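Local coordinates for Lmo2445 protein (Listeria monocytogenes EGD-e, PDB 5HZL), which is of unknown function, but is a secreted, calcium-binding, internalin-like leucine-rich-repeat protein, at residues 149-154 against 174-179; 155-160 against 178-183. One frame throughout, in Å; residues are numbered along the deposited sequence.

Interaction 1 (149-154 against 174-179); sequences SINMEN and SLILNE. With CA (calcium ion), chain E.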
loop_
_atom_site.group_PDB
_atom_site.type_symbol
_atom_site.label_atom_id
_atom_site.label_comp_id
_atom_site.label_asym_id
_atom_site.label_seq_id
_atom_site.Cartn_x
_atom_site.Cartn_y
_atom_site.Cartn_z
ATOM N N SER A 149 -9.270 2.342 10.605
ATOM C CA SER A 149 -9.173 1.235 9.655
ATOM C C SER A 149 -8.408 1.602 8.391
ATOM O O SER A 149 -8.662 2.628 7.774
ATOM C CB SER A 149 -10.557 0.717 9.277
ATOM O OG SER A 149 -11.283 1.713 8.623
ATOM N N ILE A 150 -7.484 0.711 8.034
ATOM C CA ILE A 150 -6.610 0.804 6.877
ATOM C C ILE A 150 -6.779 -0.417 5.991
ATOM O O ILE A 150 -6.676 -1.554 6.452
ATOM C CB ILE A 150 -5.140 0.824 7.330
ATOM C CG1 ILE A 150 -4.856 2.115 8.113
ATOM C CG2 ILE A 150 -4.190 0.694 6.138
ATOM C CD1 ILE A 150 -3.470 2.168 8.723
ATOM N N ASN A 151 -7.018 -0.177 4.711
ATOM C CA ASN A 151 -7.148 -1.259 3.761
ATOM C C ASN A 151 -6.090 -1.070 2.680
ATOM O O ASN A 151 -6.106 -0.053 1.983
ATOM C CB ASN A 151 -8.555 -1.272 3.187
ATOM C CG ASN A 151 -8.798 -2.408 2.212
ATOM O OD1 ASN A 151 -7.946 -3.239 1.941
ATOM N ND2 ASN A 151 -9.982 -2.432 1.676
HETATM N N MSE A 152 -5.170 -2.038 2.580
HETATM C CA MSE A 152 -4.102 -2.036 1.569
HETATM C C MSE A 152 -4.034 -3.411 0.936
HETATM O O MSE A 152 -2.962 -3.948 0.641
HETATM C CB MSE A 152 -2.783 -1.541 2.157
HETATM C CG MSE A 152 -2.725 -0.020 2.107
HETATM SE SE MSE A 152 -0.979 0.667 2.727
HETATM C CE MSE A 152 -0.912 -0.170 4.509
ATOM N N GLU A 153 -5.207 -3.980 0.691
ATOM C CA GLU A 153 -5.294 -5.283 0.062
ATOM C C GLU A 153 -4.845 -5.199 -1.371
ATOM O O GLU A 153 -5.259 -4.305 -2.091
ATOM C CB GLU A 153 -6.743 -5.786 0.053
ATOM C CG GLU A 153 -6.950 -7.164 -0.591
ATOM C CD GLU A 153 -8.385 -7.641 -0.534
ATOM O OE1 GLU A 153 -9.273 -6.822 -0.314
ATOM O OE2 GLU A 153 -8.659 -8.833 -0.720
ATOM N N ASN A 154 -3.989 -6.130 -1.776
ATOM C CA ASN A 154 -3.532 -6.219 -3.152
ATOM C C ASN A 154 -3.018 -4.876 -3.709
ATOM O O ASN A 154 -3.333 -4.499 -4.822
ATOM C CB ASN A 154 -4.725 -6.758 -3.959
ATOM C CG ASN A 154 -4.378 -7.130 -5.383
ATOM O OD1 ASN A 154 -3.212 -7.353 -5.726
ATOM N ND2 ASN A 154 -5.415 -7.215 -6.229
ATOM N N SER A 174 -8.733 -2.121 12.409
ATOM C CA SER A 174 -8.809 -2.977 11.224
ATOM C C SER A 174 -7.632 -2.686 10.292
ATOM O O SER A 174 -7.422 -1.545 9.899
ATOM C CB SER A 174 -10.138 -2.779 10.501
ATOM O OG SER A 174 -10.257 -3.681 9.410
ATOM N N LEU A 175 -6.877 -3.727 9.946
ATOM C CA LEU A 175 -5.706 -3.597 9.077
ATOM C C LEU A 175 -5.721 -4.739 8.065
ATOM O O LEU A 175 -5.398 -5.870 8.409
ATOM C CB LEU A 175 -4.426 -3.626 9.929
ATOM C CG LEU A 175 -3.075 -3.537 9.224
ATOM C CD1 LEU A 175 -2.966 -2.221 8.479
ATOM C CD2 LEU A 175 -1.946 -3.684 10.229
ATOM N N ILE A 176 -6.083 -4.433 6.821
ATOM C CA ILE A 176 -6.178 -5.435 5.759
ATOM C C ILE A 176 -4.934 -5.342 4.874
ATOM O O ILE A 176 -4.708 -4.311 4.237
ATOM C CB ILE A 176 -7.441 -5.216 4.886
ATOM C CG1 ILE A 176 -8.681 -4.811 5.721
ATOM C CG2 ILE A 176 -7.699 -6.430 3.996
ATOM C CD1 ILE A 176 -9.120 -5.783 6.789
ATOM N N LEU A 177 -4.144 -6.419 4.834
ATOM C CA LEU A 177 -2.901 -6.471 4.048
ATOM C C LEU A 177 -2.708 -7.725 3.188
ATOM O O LEU A 177 -1.584 -7.993 2.758
ATOM C CB LEU A 177 -1.711 -6.371 5.004
ATOM C CG LEU A 177 -1.516 -5.082 5.786
ATOM C CD1 LEU A 177 -0.419 -5.251 6.821
ATOM C CD2 LEU A 177 -1.175 -3.956 4.834
ATOM N N ASN A 178 -3.766 -8.496 2.935
ATOM C CA ASN A 178 -3.595 -9.684 2.093
ATOM C C ASN A 178 -3.228 -9.339 0.651
ATOM O O ASN A 178 -3.388 -8.207 0.228
ATOM C CB ASN A 178 -4.826 -10.612 2.112
ATOM C CG ASN A 178 -6.125 -9.904 1.754
ATOM O OD1 ASN A 178 -6.489 -8.914 2.380
ATOM N ND2 ASN A 178 -6.860 -10.442 0.792
ATOM N N GLU A 179 -2.702 -10.328 -0.065
ATOM C CA GLU A 179 -2.337 -10.240 -1.490
ATOM C C GLU A 179 -1.254 -9.232 -1.878
ATOM O O GLU A 179 -1.248 -8.696 -2.987
ATOM C CB GLU A 179 -3.612 -10.065 -2.320
ATOM C CG GLU A 179 -4.585 -11.220 -2.118
ATOM C CD GLU A 179 -5.937 -10.969 -2.745
ATOM O OE1 GLU A 179 -6.007 -10.240 -3.761
ATOM O OE2 GLU A 179 -6.945 -11.503 -2.227
HETATM CA CA CA E . -11.323 -8.691 -0.129
HETATM O O HOH W 1 -0.412 -6.668 -4.591
#
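Ser149, Ile150 and Asn151 pair with Ser174, Leu175 and Ile176 as neighbouring rungs of the parallel sheet that runs along the leucine-rich-repeat solenoid, each segment continuing into a loop. The strand axes lie 4.7 Å apart and diverge by 6°. Ile150 N donates to Ser174 O and Ile150 O accepts from Ile176 N, while Met152 N, where the strand gives way to loop, reaches Ile176 O. The pairing resumes further on, with Asn154 N bonded to Asn178 O at 2.9 Å. On the inner face the branches run side by side: Leu175 CD1 meets CB and CG2 of Ile150, and CD2 of Leu177 lies 3.8 Å from CE of Met152, a selenomethionine. Ser149, Asn151, Ser174 and Ile176 form the other face. There Asn151 OD1 rests against Ile176 CB (3.6 Å) and also accepts from Glu153 N, an Asx turn that shapes the chain just past the strand. CG of Glu153 is anti to the backbone N (chi1 -180°) and the chain stays extended beyond it, which brings its carboxylate obliquely across to the amide nitrogen of Asn178. The two planes are 45° apart, and Asn178 ND2 gives a 2.8 Å bond to Glu153 OE2 from above the carboxylate plane. Glu153 also binds a calcium ion through both oxygens, OE1 at 2.8 Å and OE2 at 2.7 Å. Asn178 OD1 makes a weak hydrogen bond with Ser199 OG of strand 197-199. OE2 is thus shared between metal and amide; Asn178, in the second shell, probably helps orient the carboxylate, whose charge the calcium probably offsets close to Glu179.

Interaction 2 (155-160 against 178-183); sequences AGLSGY and NENHLI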
loop_
_atom_site.group_PDB
_atom_site.type_symbol
_atom_site.label_atom_id
_atom_site.label_comp_id
_atom_site.label_asym_id
_atom_site.label_seq_id
_atom_site.Cartn_x
_atom_site.Cartn_y
_atom_site.Cartn_z
ATOM N N ALA A 155 -2.213 -4.175 -2.920
ATOM C CA ALA A 155 -1.676 -2.858 -3.281
ATOM C C ALA A 155 -0.191 -2.828 -3.674
ATOM O O ALA A 155 0.427 -1.760 -3.647
ATOM C CB ALA A 155 -1.906 -1.905 -2.101
ATOM N N GLY A 156 0.385 -3.977 -4.013
ATOM C CA GLY A 156 1.804 -4.044 -4.386
ATOM C C GLY A 156 2.845 -3.789 -3.294
ATOM O O GLY A 156 4.020 -3.565 -3.622
ATOM N N LEU A 157 2.447 -3.822 -2.012
ATOM C CA LEU A 157 3.415 -3.574 -0.918
ATOM C C LEU A 157 4.489 -4.631 -1.004
ATOM O O LEU A 157 4.189 -5.820 -1.028
ATOM C CB LEU A 157 2.759 -3.591 0.443
ATOM C CG LEU A 157 1.755 -2.477 0.723
ATOM C CD1 LEU A 157 0.918 -2.821 1.951
ATOM C CD2 LEU A 157 2.463 -1.146 0.904
ATOM N N SER A 158 5.736 -4.188 -1.041
ATOM C CA SER A 158 6.836 -5.091 -1.241
ATOM C C SER A 158 8.007 -4.925 -0.309
ATOM O O SER A 158 8.221 -3.858 0.280
ATOM C CB SER A 158 7.361 -4.843 -2.660
ATOM O OG SER A 158 6.318 -4.896 -3.623
ATOM N N GLY A 159 8.777 -6.005 -0.216
ATOM C CA GLY A 159 9.985 -6.037 0.579
ATOM C C GLY A 159 9.785 -6.312 2.043
ATOM O O GLY A 159 8.796 -6.916 2.451
ATOM N N TYR A 160 10.757 -5.857 2.819
ATOM C CA TYR A 160 10.773 -6.028 4.249
ATOM C C TYR A 160 10.126 -4.861 4.996
ATOM O O TYR A 160 10.298 -3.716 4.607
ATOM C CB TYR A 160 12.248 -6.148 4.700
ATOM C CG TYR A 160 12.447 -6.327 6.194
ATOM C CD1 TYR A 160 12.471 -7.597 6.768
ATOM C CD2 TYR A 160 12.609 -5.230 7.027
ATOM C CE1 TYR A 160 12.641 -7.769 8.132
ATOM C CE2 TYR A 160 12.784 -5.391 8.392
ATOM C CZ TYR A 160 12.797 -6.659 8.938
ATOM O OH TYR A 160 12.972 -6.799 10.285
ATOM N N ASN A 178 -3.766 -8.496 2.935
ATOM C CA ASN A 178 -3.595 -9.684 2.093
ATOM C C ASN A 178 -3.228 -9.339 0.651
ATOM O O ASN A 178 -3.388 -8.207 0.228
ATOM C CB ASN A 178 -4.826 -10.612 2.112
ATOM C CG ASN A 178 -6.125 -9.904 1.754
ATOM O OD1 ASN A 178 -6.489 -8.914 2.380
ATOM N ND2 ASN A 178 -6.860 -10.442 0.792
ATOM N N GLU A 179 -2.702 -10.328 -0.065
ATOM C CA GLU A 179 -2.337 -10.240 -1.490
ATOM C C GLU A 179 -1.254 -9.232 -1.878
ATOM O O GLU A 179 -1.248 -8.696 -2.987
ATOM C CB GLU A 179 -3.612 -10.065 -2.320
ATOM C CG GLU A 179 -4.585 -11.220 -2.118
ATOM C CD GLU A 179 -5.937 -10.969 -2.745
ATOM O OE1 GLU A 179 -6.007 -10.240 -3.761
ATOM O OE2 GLU A 179 -6.945 -11.503 -2.227
ATOM N N ASN A 180 -0.324 -9.004 -0.963
ATOM C CA ASN A 180 0.796 -8.100 -1.187
ATOM C C ASN A 180 2.062 -8.919 -1.475
ATOM O O ASN A 180 1.952 -10.112 -1.729
ATOM C CB ASN A 180 0.920 -7.147 -0.004
ATOM C CG ASN A 180 -0.159 -6.082 -0.010
ATOM O OD1 ASN A 180 -0.303 -5.364 -0.984
ATOM N ND2 ASN A 180 -0.882 -5.938 1.091
ATOM N N HIS A 181 3.242 -8.293 -1.459
ATOM C CA HIS A 181 4.501 -8.979 -1.773
ATOM C C HIS A 181 5.541 -8.784 -0.689
ATOM O O HIS A 181 6.733 -8.592 -0.966
ATOM C CB HIS A 181 5.065 -8.458 -3.111
ATOM C CG HIS A 181 4.067 -8.435 -4.225
ATOM N ND1 HIS A 181 3.463 -9.576 -4.709
ATOM C CD2 HIS A 181 3.590 -7.413 -4.971
ATOM C CE1 HIS A 181 2.639 -9.254 -5.687
ATOM N NE2 HIS A 181 2.698 -7.947 -5.866
ATOM N N LEU A 182 5.081 -8.841 0.548
ATOM C CA LEU A 182 5.940 -8.668 1.715
ATOM C C LEU A 182 6.679 -9.966 2.082
ATOM O O LEU A 182 6.126 -11.053 1.937
ATOM C CB LEU A 182 5.082 -8.197 2.891
ATOM C CG LEU A 182 4.423 -6.830 2.683
ATOM C CD1 LEU A 182 3.388 -6.538 3.757
ATOM C CD2 LEU A 182 5.508 -5.764 2.616
ATOM N N ILE A 183 7.924 -9.831 2.553
ATOM C CA ILE A 183 8.752 -10.976 2.951
ATOM C C ILE A 183 8.944 -10.996 4.459
ATOM O O ILE A 183 9.767 -11.736 4.991
ATOM C CB ILE A 183 10.149 -10.923 2.284
ATOM C CG1 ILE A 183 11.001 -9.756 2.825
ATOM C CG2 ILE A 183 9.985 -10.832 0.777
ATOM C CD1 ILE A 183 12.435 -9.761 2.364
HETATM O O HOH W 1 -0.412 -6.668 -4.591
#
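Leu157, Asn180 and His181 bury the most surface where the loop of 155-160 lies along that of 178-183. Leu157 lies alongside the side chain of Asn180, both heading in the same direction, with Leu157 CD1 3.7 Å from Asn180 ND2 and Leu157 CB resting on the amide carbon. The opposite end of that amide faces the backbone of the preceding turn: Asn180 OD1 accepts from Ala155 N at 3.0 Å and, more weakly, from Leu157 N. Its ND2 donates to the carbonyl of Leu177, so both ends of this buried amide are bonded to main chain and its rotation is fixed. His181 joins by its backbone, its N lying 2.7 Å from Leu157 O and nearly in line with that carbonyl. The imidazole swings back beside its own backbone N (chi1 -49°), bringing CD2 to 3.9 Å from Gly156 CA, with Ser158 OG at the ring edge; His181 ND1 is bonded to Thr204 O. Ser158 OG, while beside the ring, donates to Gly156 O, which ties down the bend. A short parallel ladder follows, Ser158 opposite His181 and Gly159 opposite Leu182. Its bonds are a weak one from Gly159 N to His181 O and a 3.0 Å bond from Ile183 N to Gly159 O. Ser158 and His181 also line a pocket holding a glycol ether, probably from the crystallisation liquor. Beside packed Leu157 and Leu182, Asn180 occupies the consensus asparagine position of the leucine-rich repeat and bonds main chain of its own and the preceding turn, as in the asparagine ladder of this fold, although Ala155 holds the matching earlier place.

In the fold
Interactions 1 and 2 are consecutive parts of the same pair of solenoid turns: the strands and their first loops meet in interaction 1, and the chains turn on into interaction 2, whose centre is about 11 Å away. Asn178 and Glu179 belong to both. Asn180 bridges them, its ND2 2.9 Å from Met152 O in a probable hydrogen bond, and the inner face is continuous, with Leu177 CD2 3.7 Å from Leu157 CD1. One water donates to Glu179 O and to Asn154 OD1 and accepts from Gly156 N. The bound groups belong to different ends: calcium sits on Glu153 in interaction 1, whereas the glycol ether lies about 4 Å from the His181 side chain in interaction 2.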